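Local coordinates for protein glycosyl hydrolase (Rhizobium leguminosarum bv. trifolii, PDB 5NDX) that probably hydrolyses O-glycosidic bonds as a family 39 glycosidase and is the bacterial orthologue of human alpha-L-iduronidase, at residues D351-D359 / R542-E551; L372-V382 / I397-S408. The protein carries 2 engineered substitutions. All blocks are in the same frame, centred on the assembly; numbering follows the deposited sequence.

Contact 1: residues D351-D359 / R542-E551; sequences DVDRTPPFD and RYLGLGGREE. Unlike the reference sequence in segment 351-359: Thr355 (reference Ala).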
ATOM      1  N   ASP A 351     -24.123   3.545  11.234  1.00 90.29           N
ATOM      2  CA  ASP A 351     -24.285   3.139  12.615  1.00 89.87           C
ATOM      3  C   ASP A 351     -23.670   1.736  12.859  1.00 91.23           C
ATOM      4  O   ASP A 351     -24.142   0.717  12.352  1.00 92.74           O
ATOM      5  CB  ASP A 351     -25.763   3.203  13.012  1.00 91.99           C
ATOM      6  CG  ASP A 351     -26.000   3.010  14.522  1.00 94.71           C
ATOM      7  OD1 ASP A 351     -25.052   3.074  15.330  1.00 95.45           O
ATOM      8  OD2 ASP A 351     -27.165   2.797  14.916  1.00 98.31           O
ATOM      9  N   VAL A 352     -22.585   1.719  13.630  1.00 87.25           N
ATOM     10  CA  VAL A 352     -21.895   0.486  14.025  1.00 81.60           C
ATOM     11  C   VAL A 352     -22.703  -0.370  15.031  1.00 79.52           C
ATOM     12  O   VAL A 352     -22.417  -1.542  15.167  1.00 76.93           O
ATOM     13  CB  VAL A 352     -20.460   0.760  14.574  1.00 76.24           C
ATOM     14  CG1 VAL A 352     -19.584   1.415  13.495  1.00 74.72           C
ATOM     15  CG2 VAL A 352     -20.486   1.592  15.870  1.00 75.98           C
ATOM     16  N   ASP A 353     -23.699   0.199  15.716  1.00 76.99           N
ATOM     17  CA  ASP A 353     -24.625  -0.609  16.548  1.00 77.05           C
ATOM     18  C   ASP A 353     -25.577  -1.534  15.748  1.00 74.89           C
ATOM     19  O   ASP A 353     -26.191  -2.411  16.341  1.00 64.74           O
ATOM     20  CB  ASP A 353     -25.481   0.274  17.450  1.00 77.46           C
ATOM     21  CG  ASP A 353     -24.695   0.946  18.555  1.00 76.49           C
ATOM     22  OD1 ASP A 353     -24.314   0.267  19.527  1.00 75.48           O
ATOM     23  OD2 ASP A 353     -24.548   2.185  18.496  1.00 75.01           O
ATOM     24  N   ARG A 354     -25.703  -1.326  14.426  1.00 80.89           N
ATOM     25  CA  ARG A 354     -26.536  -2.199  13.549  1.00 84.28           C
ATOM     26  C   ARG A 354     -25.730  -3.394  13.055  1.00 80.20           C
ATOM     27  O   ARG A 354     -26.159  -4.544  13.203  1.00 87.59           O
ATOM     28  CB  ARG A 354     -27.121  -1.467  12.306  1.00 88.73           C
ATOM     29  CG  ARG A 354     -27.614  -0.024  12.472  1.00 97.02           C
ATOM     30  CD  ARG A 354     -28.563   0.236  13.651  1.00103.93           C
ATOM     31  NE  ARG A 354     -29.813  -0.539  13.582  1.00111.61           N
ATOM     32  CZ  ARG A 354     -30.201  -1.511  14.422  1.00113.78           C
ATOM     33  NH1 ARG A 354     -29.464  -1.881  15.475  1.00113.18           N
ATOM     34  NH2 ARG A 354     -31.368  -2.126  14.209  1.00114.10           N
ATOM     35  N   THR A 355     -24.569  -3.110  12.467  1.00 71.46           N
ATOM     36  CA  THR A 355     -23.770  -4.115  11.782  1.00 65.57           C
ATOM     37  C   THR A 355     -22.991  -4.994  12.747  1.00 56.38           C
ATOM     38  O   THR A 355     -22.741  -4.641  13.905  1.00 51.57           O
ATOM     39  CB  THR A 355     -22.765  -3.507  10.766  1.00 70.27           C
ATOM     40  OG1 THR A 355     -22.390  -2.191  11.197  1.00 71.29           O
ATOM     41  CG2 THR A 355     -23.351  -3.449   9.356  1.00 73.34           C
ATOM     42  N   PRO A 356     -22.621  -6.171  12.277  1.00 54.91           N
ATOM     43  CA  PRO A 356     -21.876  -7.058  13.169  1.00 53.40           C
ATOM     44  C   PRO A 356     -20.562  -6.425  13.686  1.00 49.81           C
ATOM     45  O   PRO A 356     -19.859  -5.795  12.935  1.00 47.71           O
ATOM     46  CB  PRO A 356     -21.616  -8.279  12.298  1.00 54.24           C
ATOM     47  CG  PRO A 356     -22.760  -8.271  11.327  1.00 55.24           C
ATOM     48  CD  PRO A 356     -22.983  -6.831  11.012  1.00 55.03           C
ATOM     49  N   PRO A 357     -20.272  -6.568  14.974  1.00 47.30           N
ATOM     50  CA  PRO A 357     -19.025  -6.054  15.508  1.00 46.06           C
ATOM     51  C   PRO A 357     -17.779  -6.855  14.967  1.00 44.08           C
ATOM     52  O   PRO A 357     -17.947  -7.911  14.345  1.00 40.88           O
ATOM     53  CB  PRO A 357     -19.206  -6.229  17.008  1.00 46.59           C
ATOM     54  CG  PRO A 357     -20.105  -7.391  17.146  1.00 49.87           C
ATOM     55  CD  PRO A 357     -21.018  -7.383  15.958  1.00 48.59           C
ATOM     56  N   PHE A 358     -16.569  -6.305  15.129  1.00 40.34           N
ATOM     57  CA  PHE A 358     -15.392  -6.885  14.479  1.00 39.60           C
ATOM     58  C   PHE A 358     -14.147  -6.314  15.064  1.00 37.70           C
ATOM     59  O   PHE A 358     -14.168  -5.228  15.642  1.00 36.97           O
ATOM     60  CB  PHE A 358     -15.376  -6.655  12.940  1.00 39.52           C
ATOM     61  CG  PHE A 358     -15.154  -5.215  12.552  1.00 40.24           C
ATOM     62  CD1 PHE A 358     -16.211  -4.295  12.589  1.00 42.41           C
ATOM     63  CD2 PHE A 358     -13.890  -4.753  12.202  1.00 37.94           C
ATOM     64  CE1 PHE A 358     -15.993  -2.954  12.293  1.00 41.00           C
ATOM     65  CE2 PHE A 358     -13.680  -3.432  11.909  1.00 38.23           C
ATOM     66  CZ  PHE A 358     -14.728  -2.530  11.942  1.00 39.92           C
ATOM     67  N   ASP A 359     -13.067  -7.061  14.881  1.00 35.74           N
ATOM     68  CA  ASP A 359     -11.727  -6.613  15.127  1.00 36.50           C
ATOM     69  C   ASP A 359     -10.894  -6.960  13.900  1.00 36.42           C
ATOM     70  O   ASP A 359     -11.049  -8.052  13.301  1.00 35.64           O
ATOM     71  CB  ASP A 359     -11.170  -7.269  16.378  1.00 37.98           C
ATOM     72  CG  ASP A 359     -11.683  -6.618  17.659  1.00 40.34           C
ATOM     73  OD1 ASP A 359     -11.168  -5.549  18.013  1.00 41.69           O
ATOM     74  OD2 ASP A 359     -12.601  -7.174  18.306  1.00 41.14           O
ATOM     75  N   ARG A 542     -15.988   5.742  17.230  1.00 45.69           N
ATOM     76  CA  ARG A 542     -16.496   4.600  17.960  1.00 45.29           C
ATOM     77  C   ARG A 542     -16.689   3.367  17.081  1.00 43.21           C
ATOM     78  O   ARG A 542     -17.255   3.431  16.014  1.00 43.29           O
ATOM     79  CB  ARG A 542     -17.824   4.980  18.614  1.00 49.36           C
ATOM     80  CG  ARG A 542     -18.542   3.837  19.310  1.00 54.03           C
ATOM     81  CD  ARG A 542     -19.475   4.395  20.396  1.00 56.71           C
ATOM     82  NE  ARG A 542     -20.164   3.319  21.092  1.00 55.81           N
ATOM     83  CZ  ARG A 542     -21.235   2.675  20.622  1.00 57.15           C
ATOM     84  NH1 ARG A 542     -21.769   2.963  19.442  1.00 56.20           N
ATOM     85  NH2 ARG A 542     -21.765   1.698  21.349  1.00 59.28           N
ATOM     86  N   TYR A 543     -16.217   2.222  17.560  1.00 40.92           N
ATOM     87  CA  TYR A 543     -16.518   0.940  16.939  1.00 42.27           C
ATOM     88  C   TYR A 543     -16.871  -0.034  18.020  1.00 40.39           C
ATOM     89  O   TYR A 543     -16.565   0.200  19.189  1.00 40.93           O
ATOM     90  CB  TYR A 543     -15.283   0.404  16.162  1.00 40.26           C
ATOM     91  CG  TYR A 543     -15.033   1.185  14.923  1.00 38.25           C
ATOM     92  CD1 TYR A 543     -15.622   0.830  13.721  1.00 38.18           C
ATOM     93  CD2 TYR A 543     -14.255   2.309  14.954  1.00 38.76           C
ATOM     94  CE1 TYR A 543     -15.412   1.577  12.570  1.00 38.71           C
ATOM     95  CE2 TYR A 543     -14.037   3.074  13.798  1.00 38.66           C
ATOM     96  CZ  TYR A 543     -14.592   2.683  12.615  1.00 38.50           C
ATOM     97  OH  TYR A 543     -14.354   3.431  11.515  1.00 39.29           O
ATOM     98  N   LEU A 544     -17.481  -1.143  17.614  1.00 41.26           N
ATOM     99  CA  LEU A 544     -17.669  -2.259  18.518  1.00 42.30           C
ATOM    100  C   LEU A 544     -16.827  -3.446  18.041  1.00 41.89           C
ATOM    101  O   LEU A 544     -16.944  -3.885  16.877  1.00 41.31           O
ATOM    102  CB  LEU A 544     -19.150  -2.656  18.602  1.00 46.17           C
ATOM    103  CG  LEU A 544     -20.071  -1.562  19.171  1.00 48.53           C
ATOM    104  CD1 LEU A 544     -21.541  -1.996  19.093  1.00 51.51           C
ATOM    105  CD2 LEU A 544     -19.688  -1.261  20.610  1.00 49.54           C
ATOM    106  N   GLY A 545     -16.006  -3.955  18.954  1.00 40.95           N
ATOM    107  CA  GLY A 545     -15.221  -5.163  18.745  1.00 41.57           C
ATOM    108  C   GLY A 545     -16.017  -6.424  19.025  1.00 42.84           C
ATOM    109  O   GLY A 545     -17.171  -6.356  19.444  1.00 42.55           O
ATOM    110  N   LEU A 546     -15.401  -7.565  18.780  1.00 43.97           N
ATOM    111  CA  LEU A 546     -16.023  -8.883  19.056  1.00 48.42           C
ATOM    112  C   LEU A 546     -16.624  -8.923  20.435  1.00 49.95           C
ATOM    113  O   LEU A 546     -15.995  -8.473  21.377  1.00 49.13           O
ATOM    114  CB  LEU A 546     -14.989  -9.996  19.016  1.00 48.11           C
ATOM    115  CG  LEU A 546     -14.621 -10.612  17.678  1.00 49.48           C
ATOM    116  CD1 LEU A 546     -14.058 -12.016  17.941  1.00 46.72           C
ATOM    117  CD2 LEU A 546     -15.789 -10.732  16.723  1.00 49.52           C
ATOM    118  N   GLY A 547     -17.832  -9.472  20.540  1.00 55.40           N
ATOM    119  CA  GLY A 547     -18.585  -9.496  21.811  1.00 55.84           C
ATOM    120  C   GLY A 547     -19.191  -8.166  22.215  1.00 57.88           C
ATOM    121  O   GLY A 547     -19.592  -8.002  23.359  1.00 62.29           O
ATOM    122  N   GLY A 548     -19.289  -7.214  21.284  1.00 57.71           N
ATOM    123  CA  GLY A 548     -19.802  -5.875  21.592  1.00 55.64           C
ATOM    124  C   GLY A 548     -18.933  -5.024  22.523  1.00 55.66           C
ATOM    125  O   GLY A 548     -19.445  -4.122  23.184  1.00 58.08           O
ATOM    126  N   ARG A 549     -17.627  -5.272  22.569  1.00 52.58           N
ATOM    127  CA  ARG A 549     -16.696  -4.423  23.335  1.00 52.28           C
ATOM    128  C   ARG A 549     -16.558  -3.007  22.738  1.00 49.10           C
ATOM    129  O   ARG A 549     -16.465  -2.846  21.525  1.00 46.73           O
ATOM    130  CB  ARG A 549     -15.331  -5.108  23.332  1.00 57.54           C
ATOM    131  CG  ARG A 549     -14.190  -4.342  23.997  1.00 60.28           C
ATOM    132  CD  ARG A 549     -12.840  -5.059  23.830  1.00 65.12           C
ATOM    133  NE  ARG A 549     -12.743  -5.812  22.559  1.00 68.11           N
ATOM    134  CZ  ARG A 549     -12.859  -7.141  22.405  1.00 62.46           C
ATOM    135  NH1 ARG A 549     -13.022  -7.967  23.457  1.00 62.53           N
ATOM    136  NH2 ARG A 549     -12.800  -7.642  21.168  1.00 57.22           N
ATOM    137  N   GLU A 550     -16.499  -1.985  23.591  1.00 47.33           N
ATOM    138  CA  GLU A 550     -16.380  -0.613  23.131  1.00 46.97           C
ATOM    139  C   GLU A 550     -14.972  -0.400  22.638  1.00 43.31           C
ATOM    140  O   GLU A 550     -14.021  -0.797  23.301  1.00 41.26           O
ATOM    141  CB  GLU A 550     -16.674   0.404  24.252  1.00 51.56           C
ATOM    142  CG  GLU A 550     -18.165   0.558  24.605  1.00 53.51           C
ATOM    143  CD  GLU A 550     -18.958   1.235  23.507  1.00 57.25           C
ATOM    144  OE1 GLU A 550     -18.421   2.122  22.800  1.00 55.26           O
ATOM    145  OE2 GLU A 550     -20.151   0.891  23.332  1.00 60.00           O
ATOM    146  N   GLU A 551     -14.837   0.203  21.469  1.00 40.21           N
ATOM    147  CA  GLU A 551     -13.485   0.515  20.951  1.00 41.29           C
ATOM    148  C   GLU A 551     -13.488   1.908  20.354  1.00 39.74           C
ATOM    149  O   GLU A 551     -14.546   2.412  19.937  1.00 40.71           O
ATOM    150  CB  GLU A 551     -13.046  -0.498  19.876  1.00 39.29           C
ATOM    151  CG  GLU A 551     -12.901  -1.916  20.396  1.00 42.12           C
ATOM    152  CD  GLU A 551     -12.499  -2.951  19.345  1.00 41.65           C
ATOM    153  OE1 GLU A 551     -12.566  -2.650  18.143  1.00 44.05           O
ATOM    154  OE2 GLU A 551     -12.152  -4.068  19.764  1.00 40.60           O
TER
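The tip of the beta hairpin made by strands 536-545 and 549-557 leans on residues 351-359, where Phe358 N donates to Leu544 O at 3.0 Å. Next to this bond Gly545 CA sends a CH...O contact to Phe358 O; a side chain on Gly545 would run into Asp359 OD2 and Glu551. At one end, with CG anti to the backbone N (chi1 175°) and the chain extended to NE, Arg542 carries its guanidinium out between two acids. Its NH1 meets Asp353 OD2 at 3.0 Å, in the guanidinium plane but from above that of the carboxylate, and NH2 adds a weak bond to OD1. Side-on, NE and NH2 grip Glu550, one nitrogen to each oxygen. A leucine in place of Arg542 would probably leave Asp353 without its charged mate and Glu550 with its bridge to Arg552 alone among the partners described, weakening the hold of the hairpin on residues 352-353. At the other end Asp359 OD2 takes two donors from opposite faces of its carboxylate plane: Arg549 NH2, at 2.9 Å, and Leu546 N, also at 2.9 Å. Asp359 OD1 stands 2.5 Å from Glu551 OE2. In the middle, Phe358 CZ lies 3.9 Å from Tyr543 CD1. Val352 CG1 packs on the same Tyr543 atom, and Pro357 CB on Leu544 CB. Asp359 OD1 also bridges to Arg487 of helix 480-489, whose Phe483 touches Leu546 and Arg549. Helix 36-45 covers Tyr543 and Phe358 through Gln40, and strand 358-362 pairs with strand 326-330.

Contact 2: residues L372-V382 / I397-S408; sequences LATLGDTVCKV and ILPTRLPGGGVS. Unlike the reference sequence in segment 397-408: Val407 (reference Leu).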
ATOM      1  N   LEU A 372       8.835   0.310   4.195  1.00 27.59           N
ATOM      2  CA  LEU A 372       9.267   0.849   2.898  1.00 29.04           C
ATOM      3  C   LEU A 372       8.931   2.371   2.735  1.00 29.55           C
ATOM      4  O   LEU A 372       9.641   3.103   2.017  1.00 29.96           O
ATOM      5  CB  LEU A 372       8.651   0.040   1.746  1.00 28.73           C
ATOM      6  CG  LEU A 372       9.093  -1.416   1.615  1.00 29.40           C
ATOM      7  CD1 LEU A 372       8.165  -2.196   0.715  1.00 31.06           C
ATOM      8  CD2 LEU A 372      10.469  -1.473   1.031  1.00 30.52           C
ATOM      9  N   ALA A 373       7.888   2.826   3.429  1.00 28.47           N
ATOM     10  CA  ALA A 373       7.437   4.199   3.346  1.00 29.03           C
ATOM     11  C   ALA A 373       8.480   5.153   3.910  1.00 30.25           C
ATOM     12  O   ALA A 373       8.454   6.305   3.542  1.00 29.67           O
ATOM     13  CB  ALA A 373       6.146   4.375   4.111  1.00 28.57           C
ATOM     14  N   THR A 374       9.379   4.662   4.781  1.00 29.49           N
ATOM     15  CA  THR A 374      10.448   5.478   5.361  1.00 30.19           C
ATOM     16  C   THR A 374      11.619   5.757   4.471  1.00 30.35           C
ATOM     17  O   THR A 374      12.541   6.447   4.905  1.00 33.20           O
ATOM     18  CB  THR A 374      11.023   4.845   6.659  1.00 30.37           C
ATOM     19  OG1 THR A 374      11.771   3.636   6.354  1.00 31.28           O
ATOM     20  CG2 THR A 374       9.903   4.538   7.623  1.00 30.17           C
ATOM     21  N   LEU A 375      11.652   5.192   3.266  1.00 30.29           N
ATOM     22  CA  LEU A 375      12.789   5.376   2.409  1.00 30.68           C
ATOM     23  C   LEU A 375      12.904   6.832   1.943  1.00 33.06           C
ATOM     24  O   LEU A 375      11.934   7.567   1.908  1.00 31.66           O
ATOM     25  CB  LEU A 375      12.740   4.428   1.225  1.00 30.80           C
ATOM     26  CG  LEU A 375      13.067   2.953   1.549  1.00 29.56           C
ATOM     27  CD1 LEU A 375      12.586   1.997   0.465  1.00 30.09           C
ATOM     28  CD2 LEU A 375      14.548   2.783   1.794  1.00 29.86           C
ATOM     29  N   GLY A 376      14.134   7.213   1.652  1.00 33.75           N
ATOM     30  CA  GLY A 376      14.481   8.543   1.216  1.00 34.41           C
ATOM     31  C   GLY A 376      14.345   8.788  -0.267  1.00 34.52           C
ATOM     32  O   GLY A 376      13.685   8.031  -0.957  1.00 33.12           O
ATOM     33  N   ASP A 377      14.982   9.865  -0.752  1.00 34.13           N
ATOM     34  CA  ASP A 377      14.724  10.337  -2.118  1.00 36.00           C
ATOM     35  C   ASP A 377      15.964  10.224  -3.005  1.00 34.96           C
ATOM     36  O   ASP A 377      15.947  10.648  -4.171  1.00 33.91           O
ATOM     37  CB  ASP A 377      14.198  11.764  -2.108  1.00 35.15           C
ATOM     38  CG  ASP A 377      15.257  12.777  -1.577  1.00 38.37           C
ATOM     39  OD1 ASP A 377      16.448  12.429  -1.268  1.00 37.20           O
ATOM     40  OD2 ASP A 377      14.859  13.945  -1.435  1.00 39.33           O
ATOM     41  N   THR A 378      17.035   9.642  -2.481  1.00 33.97           N
ATOM     42  CA  THR A 378      18.258   9.517  -3.254  1.00 35.74           C
ATOM     43  C   THR A 378      18.910   8.173  -2.972  1.00 35.79           C
ATOM     44  O   THR A 378      19.051   7.803  -1.816  1.00 39.03           O
ATOM     45  CB  THR A 378      19.235  10.670  -2.875  1.00 36.94           C
ATOM     46  OG1 THR A 378      18.576  11.938  -2.990  1.00 36.07           O
ATOM     47  CG2 THR A 378      20.353  10.692  -3.782  1.00 40.24           C
ATOM     48  N   VAL A 379      19.318   7.446  -4.007  1.00 35.17           N
ATOM     49  CA  VAL A 379      20.086   6.207  -3.823  1.00 36.52           C
ATOM     50  C   VAL A 379      21.535   6.534  -3.476  1.00 38.25           C
ATOM     51  O   VAL A 379      22.130   7.384  -4.091  1.00 39.08           O
ATOM     52  CB  VAL A 379      19.995   5.311  -5.057  1.00 36.20           C
ATOM     53  CG1 VAL A 379      20.837   4.055  -4.895  1.00 36.48           C
ATOM     54  CG2 VAL A 379      18.532   4.940  -5.331  1.00 35.83           C
ATOM     55  N   CYS A 380      22.072   5.887  -2.459  1.00 39.51           N
ATOM     56  CA  CYS A 380      23.502   6.002  -2.070  1.00 41.62           C
ATOM     57  C   CYS A 380      24.300   4.856  -2.614  1.00 39.95           C
ATOM     58  O   CYS A 380      23.771   3.770  -2.831  1.00 39.19           O
ATOM     59  CB  CYS A 380      23.706   5.767  -0.583  1.00 45.35           C
ATOM     60  SG  CYS A 380      22.757   6.743   0.484  1.00 52.59           S
ATOM     61  N   LYS A 381      25.591   5.066  -2.710  1.00 39.25           N
ATOM     62  CA  LYS A 381      26.516   4.031  -3.148  1.00 43.54           C
ATOM     63  C   LYS A 381      26.623   2.942  -2.077  1.00 40.04           C
ATOM     64  O   LYS A 381      26.681   3.221  -0.881  1.00 37.99           O
ATOM     65  CB  LYS A 381      27.860   4.674  -3.408  1.00 47.03           C
ATOM     66  CG  LYS A 381      29.033   3.770  -3.764  1.00 54.57           C
ATOM     67  CD  LYS A 381      30.340   4.554  -3.468  1.00 63.02           C
ATOM     68  CE  LYS A 381      31.575   3.689  -3.202  1.00 69.75           C
ATOM     69  NZ  LYS A 381      32.049   3.092  -4.491  1.00 73.95           N
ATOM     70  N   VAL A 382      26.629   1.715  -2.528  1.00 39.38           N
ATOM     71  CA  VAL A 382      26.799   0.599  -1.632  1.00 42.54           C
ATOM     72  C   VAL A 382      27.858  -0.317  -2.210  1.00 42.66           C
ATOM     73  O   VAL A 382      27.910  -0.526  -3.399  1.00 41.50           O
ATOM     74  CB  VAL A 382      25.437  -0.138  -1.344  1.00 43.87           C
ATOM     75  CG1 VAL A 382      24.648  -0.332  -2.594  1.00 47.19           C
ATOM     76  CG2 VAL A 382      25.663  -1.505  -0.701  1.00 45.00           C
ATOM     77  N   ILE A 397      19.145  -5.021  -1.204  1.00 32.10           N
ATOM     78  CA  ILE A 397      19.203  -3.775  -0.452  1.00 33.74           C
ATOM     79  C   ILE A 397      18.596  -2.574  -1.201  1.00 32.99           C
ATOM     80  O   ILE A 397      18.712  -2.508  -2.406  1.00 33.34           O
ATOM     81  CB  ILE A 397      20.649  -3.520  -0.029  1.00 35.20           C
ATOM     82  CG1 ILE A 397      20.695  -2.406   1.022  1.00 36.85           C
ATOM     83  CG2 ILE A 397      21.549  -3.171  -1.232  1.00 36.13           C
ATOM     84  CD1 ILE A 397      22.035  -2.335   1.692  1.00 36.86           C
ATOM     85  N   LEU A 398      17.900  -1.673  -0.493  1.00 32.86           N
ATOM     86  CA  LEU A 398      17.470  -0.354  -1.035  1.00 32.28           C
ATOM     87  C   LEU A 398      18.103   0.691  -0.104  1.00 32.31           C
ATOM     88  O   LEU A 398      17.594   0.946   0.991  1.00 31.60           O
ATOM     89  CB  LEU A 398      15.948  -0.207  -1.070  1.00 33.26           C
ATOM     90  CG  LEU A 398      15.194  -1.234  -1.948  1.00 34.40           C
ATOM     91  CD1 LEU A 398      13.728  -1.252  -1.590  1.00 34.31           C
ATOM     92  CD2 LEU A 398      15.382  -0.912  -3.435  1.00 35.66           C
ATOM     93  N   PRO A 399      19.230   1.281  -0.521  1.00 31.59           N
ATOM     94  CA  PRO A 399      19.991   2.165   0.324  1.00 32.47           C
ATOM     95  C   PRO A 399      19.744   3.590  -0.077  1.00 34.30           C
ATOM     96  O   PRO A 399      20.061   3.950  -1.204  1.00 35.24           O
ATOM     97  CB  PRO A 399      21.431   1.748   0.046  1.00 32.95           C
ATOM     98  CG  PRO A 399      21.406   1.317  -1.383  1.00 34.08           C
ATOM     99  CD  PRO A 399      19.976   0.921  -1.743  1.00 33.08           C
ATOM    100  N   THR A 400      19.093   4.367   0.802  1.00 34.07           N
ATOM    101  CA  THR A 400      18.678   5.722   0.468  1.00 33.55           C
ATOM    102  C   THR A 400      19.182   6.746   1.477  1.00 34.43           C
ATOM    103  O   THR A 400      19.373   6.433   2.648  1.00 34.42           O
ATOM    104  CB  THR A 400      17.154   5.882   0.333  1.00 32.57           C
ATOM    105  OG1 THR A 400      16.527   5.706   1.609  1.00 32.08           O
ATOM    106  CG2 THR A 400      16.595   4.935  -0.706  1.00 31.13           C
ATOM    107  N   ARG A 401      19.381   7.961   0.988  1.00 34.53           N
ATOM    108  CA  ARG A 401      19.658   9.159   1.827  1.00 36.24           C
ATOM    109  C   ARG A 401      18.352   9.906   2.048  1.00 34.11           C
ATOM    110  O   ARG A 401      17.561  10.081   1.128  1.00 33.19           O
ATOM    111  CB  ARG A 401      20.677  10.089   1.150  1.00 37.17           C
ATOM    112  CG  ARG A 401      21.325  11.203   2.017  1.00 42.57           C
ATOM    113  CD  ARG A 401      22.188  12.124   1.110  1.00 43.71           C
ATOM    114  NE  ARG A 401      21.297  12.818   0.164  1.00 51.47           N
ATOM    115  CZ  ARG A 401      21.640  13.554  -0.915  1.00 53.24           C
ATOM    116  NH1 ARG A 401      22.916  13.724  -1.252  1.00 45.76           N
ATOM    117  NH2 ARG A 401      20.644  14.120  -1.675  1.00 52.09           N
ATOM    118  N   LEU A 402      18.144  10.322   3.274  1.00 33.99           N
ATOM    119  CA  LEU A 402      16.980  11.129   3.664  1.00 35.25           C
ATOM    120  C   LEU A 402      17.242  12.653   3.456  1.00 35.99           C
ATOM    121  O   LEU A 402      18.366  13.128   3.650  1.00 36.43           O
ATOM    122  CB  LEU A 402      16.657  10.888   5.135  1.00 34.30           C
ATOM    123  CG  LEU A 402      16.248   9.446   5.491  1.00 34.78           C
ATOM    124  CD1 LEU A 402      16.383   9.202   6.976  1.00 35.26           C
ATOM    125  CD2 LEU A 402      14.828   9.243   5.052  1.00 35.65           C
ATOM    126  N   PRO A 403      16.214  13.404   3.081  1.00 37.23           N
ATOM    127  CA  PRO A 403      16.308  14.879   3.173  1.00 38.06           C
ATOM    128  C   PRO A 403      16.699  15.295   4.556  1.00 39.95           C
ATOM    129  O   PRO A 403      16.134  14.791   5.534  1.00 40.92           O
ATOM    130  CB  PRO A 403      14.870  15.357   2.917  1.00 40.24           C
ATOM    131  CG  PRO A 403      14.226  14.239   2.116  1.00 39.53           C
ATOM    132  CD  PRO A 403      14.905  12.954   2.568  1.00 38.04           C
ATOM    133  N   GLY A 404      17.697  16.161   4.652  1.00 39.03           N
ATOM    134  CA  GLY A 404      18.135  16.629   5.940  1.00 40.50           C
ATOM    135  C   GLY A 404      19.299  15.817   6.471  1.00 41.67           C
ATOM    136  O   GLY A 404      19.822  16.151   7.515  1.00 43.51           O
ATOM    137  N   GLY A 405      19.705  14.769   5.756  1.00 41.61           N
ATOM    138  CA  GLY A 405      20.847  13.954   6.122  1.00 42.59           C
ATOM    139  C   GLY A 405      20.398  12.620   6.723  1.00 41.79           C
ATOM    140  O   GLY A 405      19.259  12.430   7.215  1.00 39.83           O
ATOM    141  N   GLY A 406      21.310  11.684   6.730  1.00 41.34           N
ATOM    142  CA  GLY A 406      20.997  10.398   7.355  1.00 41.78           C
ATOM    143  C   GLY A 406      20.486   9.453   6.301  1.00 38.82           C
ATOM    144  O   GLY A 406      20.375   9.850   5.124  1.00 37.99           O
ATOM    145  N   VAL A 407      20.260   8.195   6.698  1.00 35.91           N
ATOM    146  CA  VAL A 407      19.903   7.176   5.735  1.00 34.67           C
ATOM    147  C   VAL A 407      18.709   6.355   6.194  1.00 32.40           C
ATOM    148  O   VAL A 407      18.428   6.259   7.381  1.00 32.14           O
ATOM    149  CB  VAL A 407      21.103   6.278   5.359  1.00 37.36           C
ATOM    150  CG1 VAL A 407      22.234   7.143   4.816  1.00 38.46           C
ATOM    151  CG2 VAL A 407      21.586   5.441   6.531  1.00 37.80           C
ATOM    152  N   SER A 408      18.009   5.800   5.208  1.00 30.79           N
ATOM    153  CA  SER A 408      17.012   4.795   5.396  1.00 30.87           C
ATOM    154  C   SER A 408      17.361   3.682   4.445  1.00 29.37           C
ATOM    155  O   SER A 408      17.422   3.876   3.211  1.00 28.17           O
ATOM    156  CB  SER A 408      15.615   5.324   5.080  1.00 31.86           C
ATOM    157  OG  SER A 408      14.632   4.296   5.281  1.00 31.59           O
TER
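Thr378 covers one face of the Arg401 guanidinium, its CG2 4.0 Å above the plane and displaced toward the rim; the two side chains run side by side in the same direction. The other flat group, the Asp377 carboxylate, is met from above its plane by the hydroxyl of Thr378, which donates to OD1, and Pro403 comes from the opposite direction to put CG 3.6 Å from Asp377 OD2. The backbones themselves join as antiparallel strands: Arg401 N donates to Thr378 O at 2.8 Å and Cys380 N to Pro399 O. Val379 and Thr400 form the non-hydrogen-bonded pair between. The N-to-C directions of segments 378-382 and 397-401 lie 112° apart, far from straight antiparallel. Thr400 OG1, set between its own N and carbonyl carbon (chi1 67°), accepts from Gly376 N at 2.8 Å and donates to Ser408 O at 2.6 Å, so one hydroxyl ties three backbone stretches together. A side chain on Gly376 would strike Arg401 O. Leu375 CD1 packs on Leu398 CD1 at 4.0 Å, the two side chains crossing at about a right angle, while Leu375 CD2 lies against Thr400 OG1 and Ser408 O; farther along, Val382 CG1 packs on Pro399 CG. Ser408 OG gives a weak bond to Thr374 O, but it also bonds Gln521 of strand 518-526, while Thr374 OG1 bonds Leu371 O of helix 364-372. In the nine-stranded mixed sheet, strand 395-401 lies between strands 378-385 and 407-413, with strand 518-526 beyond the latter and strand 4-10 beyond strand 378-385.

In the fold
Contacts 1 and 2 lie on opposite sides of the chain's centre, their own centres 41 Å apart and their nearest atoms about 22 Å apart. In sequence the order is 351-359, 372-382, 397-408, 542-551, so both halves of contact 2 fall between those of contact 1. They share no sheet: contact 2 belongs to the nine-stranded mixed sheet, whereas contact 1 joins the two-stranded sheet of 326-330 and 358-362 to the three-stranded one begun by 536-545. Strand 358-362 and helix 364-372 carry the chain from one to the other. Contact 2 is thus local within a beta domain, while contact 1 docks the C-terminal beta region onto the earlier chain.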